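Local coordinates for protein sulfoquinovosidase (Escherichia coli, PDB 5AEG) that hydrolyses sulfoquinovosyl diacylglycerides and simpler sulfoquinovosides, such as sulfoquinovosyl glycerol, releasing sulfoquinovose for breakdown by sulfoglycolysis, at residues 253-265 and 534-548. Sequence-based numbering, arbitrary orientation.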
loop_
_atom_site.group_PDB
_atom_site.type_symbol
_atom_site.label_atom_id
_atom_site.label_comp_id
_atom_site.label_asym_id
_atom_site.label_seq_id
_atom_site.Cartn_x
_atom_site.Cartn_y
_atom_site.Cartn_z
ATOM N N ILE A 253 -6.713 11.736 -15.200
ATOM C CA ILE A 253 -6.753 10.327 -14.713
ATOM C C ILE A 253 -8.042 9.606 -15.061
ATOM O O ILE A 253 -8.021 8.443 -15.411
ATOM C CB ILE A 253 -6.496 10.232 -13.187
ATOM C CG1 ILE A 253 -5.084 10.729 -12.857
ATOM C CG2 ILE A 253 -6.624 8.763 -12.747
ATOM C CD1 ILE A 253 -3.937 9.825 -13.271
ATOM N N TYR A 254 -9.133 10.365 -15.111
ATOM C CA TYR A 254 -10.434 9.821 -15.410
ATOM C C TYR A 254 -10.724 9.605 -16.891
ATOM O O TYR A 254 -11.803 9.068 -17.251
ATOM C CB TYR A 254 -11.515 10.761 -14.829
ATOM C CG TYR A 254 -11.305 11.090 -13.400
ATOM C CD1 TYR A 254 -11.591 10.207 -12.419
ATOM C CD2 TYR A 254 -10.872 12.338 -13.020
ATOM C CE1 TYR A 254 -11.366 10.522 -11.074
ATOM C CE2 TYR A 254 -10.635 12.665 -11.703
ATOM C CZ TYR A 254 -10.891 11.728 -10.735
ATOM O OH TYR A 254 -10.648 12.041 -9.453
ATOM N N ASP A 255 -9.807 10.028 -17.767
ATOM C CA ASP A 255 -10.105 10.111 -19.185
ATOM C C ASP A 255 -9.748 8.865 -19.999
ATOM O O ASP A 255 -9.980 8.819 -21.247
ATOM C CB ASP A 255 -9.493 11.345 -19.792
ATOM C CG ASP A 255 -10.056 12.597 -19.226
ATOM O OD1 ASP A 255 -11.153 12.624 -18.656
ATOM O OD2 ASP A 255 -9.368 13.587 -19.331
ATOM N N GLY A 256 -9.240 7.841 -19.343
ATOM C CA GLY A 256 -9.044 6.570 -20.026
ATOM C C GLY A 256 -7.955 5.722 -19.402
ATOM O O GLY A 256 -7.567 5.970 -18.263
ATOM N N VAL A 257 -7.462 4.741 -20.181
ATOM C CA VAL A 257 -6.400 3.819 -19.703
ATOM C C VAL A 257 -5.071 4.399 -20.032
ATOM O O VAL A 257 -4.895 4.975 -21.130
ATOM C CB VAL A 257 -6.534 2.409 -20.266
ATOM C CG1 VAL A 257 -6.412 2.295 -21.788
ATOM C CG2 VAL A 257 -5.532 1.455 -19.602
ATOM N N THR A 258 -4.128 4.216 -19.099
ATOM C CA THR A 258 -2.707 4.520 -19.349
ATOM C C THR A 258 -2.052 3.223 -19.870
ATOM O O THR A 258 -2.026 2.176 -19.177
ATOM C CB THR A 258 -2.041 5.057 -18.079
ATOM O OG1 THR A 258 -2.585 6.339 -17.736
ATOM C CG2 THR A 258 -0.474 5.139 -18.241
ATOM N N LEU A 259 -1.480 3.263 -21.073
ATOM C CA LEU A 259 -0.951 2.052 -21.690
ATOM C C LEU A 259 0.479 1.857 -21.286
ATOM O O LEU A 259 1.303 2.774 -21.465
ATOM C CB LEU A 259 -1.020 2.138 -23.206
ATOM C CG LEU A 259 -2.377 2.292 -23.805
ATOM C CD1 LEU A 259 -2.255 2.678 -25.277
ATOM C CD2 LEU A 259 -3.201 1.045 -23.702
ATOM N N GLY A 260 0.801 0.682 -20.715
ATOM C CA GLY A 260 2.204 0.305 -20.302
ATOM C C GLY A 260 2.839 -0.252 -21.532
ATOM O O GLY A 260 2.402 -1.261 -22.088
ATOM N N ILE A 261 3.831 0.503 -22.009
ATOM C CA ILE A 261 4.564 0.159 -23.223
ATOM C C ILE A 261 6.085 0.303 -22.975
ATOM O O ILE A 261 6.493 1.200 -22.313
ATOM C CB ILE A 261 4.139 1.024 -24.393
ATOM C CG1 ILE A 261 2.588 1.031 -24.587
ATOM C CG2 ILE A 261 4.859 0.542 -25.664
ATOM C CD1 ILE A 261 2.061 2.087 -25.557
ATOM N N GLN A 262 6.867 -0.621 -23.524
ATOM C CA GLN A 262 8.318 -0.480 -23.575
ATOM C C GLN A 262 8.742 -0.664 -25.051
ATOM O O GLN A 262 7.976 -1.151 -25.874
ATOM C CB GLN A 262 8.947 -1.541 -22.693
ATOM C CG GLN A 262 8.541 -1.437 -21.228
ATOM C CD GLN A 262 9.125 -2.520 -20.335
ATOM O OE1 GLN A 262 10.103 -2.279 -19.608
ATOM N NE2 GLN A 262 8.513 -3.654 -20.317
ATOM N N GLY A 263 9.959 -0.265 -25.343
ATOM C CA GLY A 263 10.544 -0.519 -26.652
ATOM C C GLY A 263 10.759 0.673 -27.551
ATOM O O GLY A 263 11.119 0.481 -28.757
ATOM N N GLY A 264 10.514 1.861 -27.020
ATOM C CA GLY A 264 10.862 3.115 -27.605
ATOM C C GLY A 264 9.707 3.906 -28.267
ATOM O O GLY A 264 8.543 3.517 -28.227
ATOM N N THR A 265 10.031 5.086 -28.765
ATOM C CA THR A 265 9.052 6.103 -29.149
ATOM C C THR A 265 8.121 5.626 -30.181
ATOM O O THR A 265 6.894 5.834 -30.108
ATOM C CB THR A 265 9.768 7.355 -29.718
ATOM O OG1 THR A 265 10.758 7.707 -28.782
ATOM C CG2 THR A 265 8.817 8.581 -29.837
ATOM N N MET A 534 -6.927 3.254 -14.320
ATOM C CA MET A 534 -6.706 2.166 -15.232
ATOM C C MET A 534 -5.309 2.284 -15.870
ATOM O O MET A 534 -5.024 3.292 -16.539
ATOM C CB MET A 534 -7.722 2.171 -16.369
ATOM C CG MET A 534 -9.152 1.892 -15.888
ATOM S SD MET A 534 -10.285 1.564 -17.228
ATOM C CE MET A 534 -9.877 -0.102 -17.849
ATOM N N ARG A 535 -4.458 1.271 -15.656
ATOM C CA ARG A 535 -3.062 1.315 -16.160
ATOM C C ARG A 535 -2.607 -0.107 -16.349
ATOM O O ARG A 535 -2.813 -0.934 -15.440
ATOM C CB ARG A 535 -2.129 2.055 -15.182
ATOM C CG ARG A 535 -0.667 2.040 -15.694
ATOM C CD ARG A 535 0.314 2.570 -14.703
ATOM N NE ARG A 535 0.224 1.864 -13.381
ATOM C CZ ARG A 535 0.707 0.650 -13.160
ATOM N NH1 ARG A 535 1.300 -0.088 -14.132
ATOM N NH2 ARG A 535 0.576 0.067 -11.962
ATOM N N THR A 536 -2.078 -0.414 -17.549
ATOM C CA THR A 536 -1.569 -1.712 -17.846
ATOM C C THR A 536 -0.064 -1.864 -17.578
ATOM O O THR A 536 0.651 -0.875 -17.238
ATOM C CB THR A 536 -1.886 -2.088 -19.306
ATOM O OG1 THR A 536 -0.992 -1.458 -20.188
ATOM C CG2 THR A 536 -3.322 -1.740 -19.706
ATOM N N HIS A 537 0.364 -3.100 -17.602
ATOM C CA HIS A 537 1.785 -3.444 -17.422
ATOM C C HIS A 537 2.112 -4.587 -18.357
ATOM O O HIS A 537 1.352 -5.548 -18.456
ATOM C CB HIS A 537 2.076 -3.921 -15.978
ATOM C CG HIS A 537 3.506 -3.705 -15.538
ATOM N ND1 HIS A 537 4.605 -4.119 -16.265
ATOM C CD2 HIS A 537 4.026 -3.114 -14.414
ATOM C CE1 HIS A 537 5.720 -3.817 -15.643
ATOM N NE2 HIS A 537 5.402 -3.179 -14.525
ATOM N N GLU A 538 3.255 -4.513 -19.052
ATOM C CA GLU A 538 3.646 -5.689 -19.843
ATOM C C GLU A 538 4.042 -6.920 -19.041
ATOM O O GLU A 538 3.932 -8.054 -19.516
ATOM C CB GLU A 538 4.759 -5.333 -20.815
ATOM C CG GLU A 538 4.343 -4.279 -21.849
ATOM C CD GLU A 538 5.465 -3.966 -22.882
ATOM O OE1 GLU A 538 6.647 -4.302 -22.617
ATOM O OE2 GLU A 538 5.144 -3.328 -23.950
ATOM N N GLY A 539 4.389 -6.738 -17.770
ATOM C CA GLY A 539 4.974 -7.814 -16.923
ATOM C C GLY A 539 6.482 -7.927 -17.113
ATOM O O GLY A 539 7.060 -7.359 -18.060
ATOM N N ASN A 540 7.138 -8.695 -16.270
ATOM C CA ASN A 540 8.616 -8.750 -16.351
ATOM C C ASN A 540 9.143 -9.482 -17.585
ATOM O O ASN A 540 10.301 -9.238 -17.955
ATOM C CB ASN A 540 9.292 -9.330 -15.119
ATOM C CG ASN A 540 8.832 -10.715 -14.790
ATOM O OD1 ASN A 540 7.683 -10.902 -14.492
ATOM N ND2 ASN A 540 9.698 -11.728 -14.947
ATOM N N ARG A 541 8.330 -10.347 -18.155
ATOM C CA ARG A 541 8.627 -11.160 -19.436
ATOM C C ARG A 541 7.539 -10.911 -20.464
ATOM O O ARG A 541 6.581 -11.719 -20.615
ATOM C CB ARG A 541 8.759 -12.633 -19.150
ATOM C CG ARG A 541 10.019 -13.040 -18.352
ATOM C CD ARG A 541 9.993 -14.570 -18.113
ATOM N NE ARG A 541 11.044 -14.963 -17.163
ATOM C CZ ARG A 541 11.145 -16.131 -16.525
ATOM N NH1 ARG A 541 10.223 -17.078 -16.638
ATOM N NH2 ARG A 541 12.174 -16.325 -15.701
ATOM N N PRO A 542 7.606 -9.745 -21.098
ATOM C CA PRO A 542 6.483 -9.298 -21.923
ATOM C C PRO A 542 6.040 -10.267 -23.007
ATOM O O PRO A 542 4.817 -10.472 -23.274
ATOM C CB PRO A 542 7.019 -8.004 -22.514
ATOM C CG PRO A 542 7.969 -7.475 -21.485
ATOM C CD PRO A 542 8.654 -8.719 -20.993
ATOM N N GLY A 543 7.035 -10.935 -23.615
ATOM C CA GLY A 543 6.728 -11.960 -24.659
ATOM C C GLY A 543 5.998 -13.157 -24.207
ATOM O O GLY A 543 5.442 -13.858 -25.034
ATOM N N ASP A 544 5.923 -13.435 -22.904
ATOM C CA ASP A 544 5.196 -14.574 -22.410
ATOM C C ASP A 544 3.752 -14.253 -22.062
ATOM O O ASP A 544 3.007 -15.130 -21.727
ATOM C CB ASP A 544 5.822 -15.135 -21.136
ATOM C CG ASP A 544 7.168 -15.858 -21.399
ATOM O OD1 ASP A 544 7.493 -16.071 -22.572
ATOM O OD2 ASP A 544 7.849 -16.184 -20.425
ATOM N N ASN A 545 3.387 -12.996 -22.077
ATOM C CA ASN A 545 2.067 -12.598 -21.586
ATOM C C ASN A 545 1.203 -12.067 -22.728
ATOM O O ASN A 545 1.683 -11.325 -23.586
ATOM C CB ASN A 545 2.311 -11.422 -20.577
ATOM C CG ASN A 545 2.926 -11.893 -19.244
ATOM O OD1 ASN A 545 2.764 -13.025 -18.818
ATOM N ND2 ASN A 545 3.608 -11.001 -18.597
ATOM N N TRP A 546 -0.083 -12.293 -22.600
ATOM C CA TRP A 546 -1.096 -11.638 -23.472
ATOM C C TRP A 546 -1.175 -10.171 -23.117
ATOM O O TRP A 546 -1.191 -9.821 -21.912
ATOM C CB TRP A 546 -2.445 -12.322 -23.297
ATOM C CG TRP A 546 -3.387 -11.999 -24.368
ATOM C CD1 TRP A 546 -4.305 -10.994 -24.441
ATOM C CD2 TRP A 546 -3.417 -12.670 -25.625
ATOM N NE1 TRP A 546 -4.974 -11.034 -25.667
ATOM C CE2 TRP A 546 -4.432 -12.064 -26.412
ATOM C CE3 TRP A 546 -2.699 -13.743 -26.137
ATOM C CZ2 TRP A 546 -4.736 -12.504 -27.720
ATOM C CZ3 TRP A 546 -3.014 -14.208 -27.470
ATOM C CH2 TRP A 546 -3.994 -13.558 -28.227
ATOM N N GLN A 547 -1.112 -9.314 -24.129
ATOM C CA GLN A 547 -1.143 -7.893 -23.945
ATOM C C GLN A 547 -2.379 -7.222 -24.456
ATOM O O GLN A 547 -3.198 -7.849 -25.143
ATOM C CB GLN A 547 0.081 -7.268 -24.626
ATOM C CG GLN A 547 1.416 -7.896 -24.225
ATOM C CD GLN A 547 1.804 -7.746 -22.722
ATOM O OE1 GLN A 547 1.195 -6.980 -21.932
ATOM N NE2 GLN A 547 2.896 -8.436 -22.352
ATOM N N PHE A 548 -2.513 -5.929 -24.125
ATOM C CA PHE A 548 -3.751 -5.148 -24.447
ATOM C C PHE A 548 -4.124 -5.124 -25.950
ATOM O O PHE A 548 -5.260 -4.853 -26.299
ATOM C CB PHE A 548 -3.682 -3.758 -23.874
ATOM C CG PHE A 548 -2.571 -2.892 -24.378
ATOM C CD1 PHE A 548 -2.574 -2.412 -25.689
ATOM C CD2 PHE A 548 -1.538 -2.480 -23.508
ATOM C CE1 PHE A 548 -1.564 -1.570 -26.153
ATOM C CE2 PHE A 548 -0.523 -1.660 -23.960
ATOM C CZ PHE A 548 -0.539 -1.165 -25.260
HETATM O O HOH W 1 -6.859 5.927 -15.640
HETATM O O HOH W 2 0.915 -3.176 -20.878
HETATM O O HOH W 3 2.664 -2.855 -24.603
HETATM O O HOH W 4 9.316 -5.792 -18.581
HETATM O O HOH W 5 6.026 -2.992 -26.205
#
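The first and last strands of the catalytic TIM barrel, 257-260 and 534-536, pair in parallel here and close the barrel. T258 N donates to M534 O at 2.9 Å, and T258 O accepts from T536 N at 3.1 Å. Next along, a side chain takes over from the backbone: T536 OG1 accepts a nearly straight bond from G260 N at 2.8 Å. The T536 hydroxyl reaches G260 N because OG1 sits between its own backbone N and carbonyl carbon (chi1 79°). V257 CG2 packs on M534 CB and T536 CG2, on the side covered by helix 552-567. R535 CG rests against T258 CG2, while its guanidinium leads away to a salt bridge with D504. From strand 257-260, L259 CD2 lies over the centre of the F548 ring, 3.7 Å from its centroid, a CH-pi contact; just past the strand, I261 CG1 meets the ring edge. The E538 carboxylate grips Q262 twice. OE1 takes NE2 at 3.0 Å from above the carboxylate plane, and OE2 accepts a weak bond from Q262 N. With an alanine at E538, Q262 NE2 and N would probably both lose their carboxylate partner, and the two loops this link between them. Q262 lies beside Q288 and V302, which bind the sulfolipid substrate, as does H537, just after strand 534-536. Substrate-binding loops at the C-terminal ends of the strands are typical of the GH31 (beta/alpha)8 barrel.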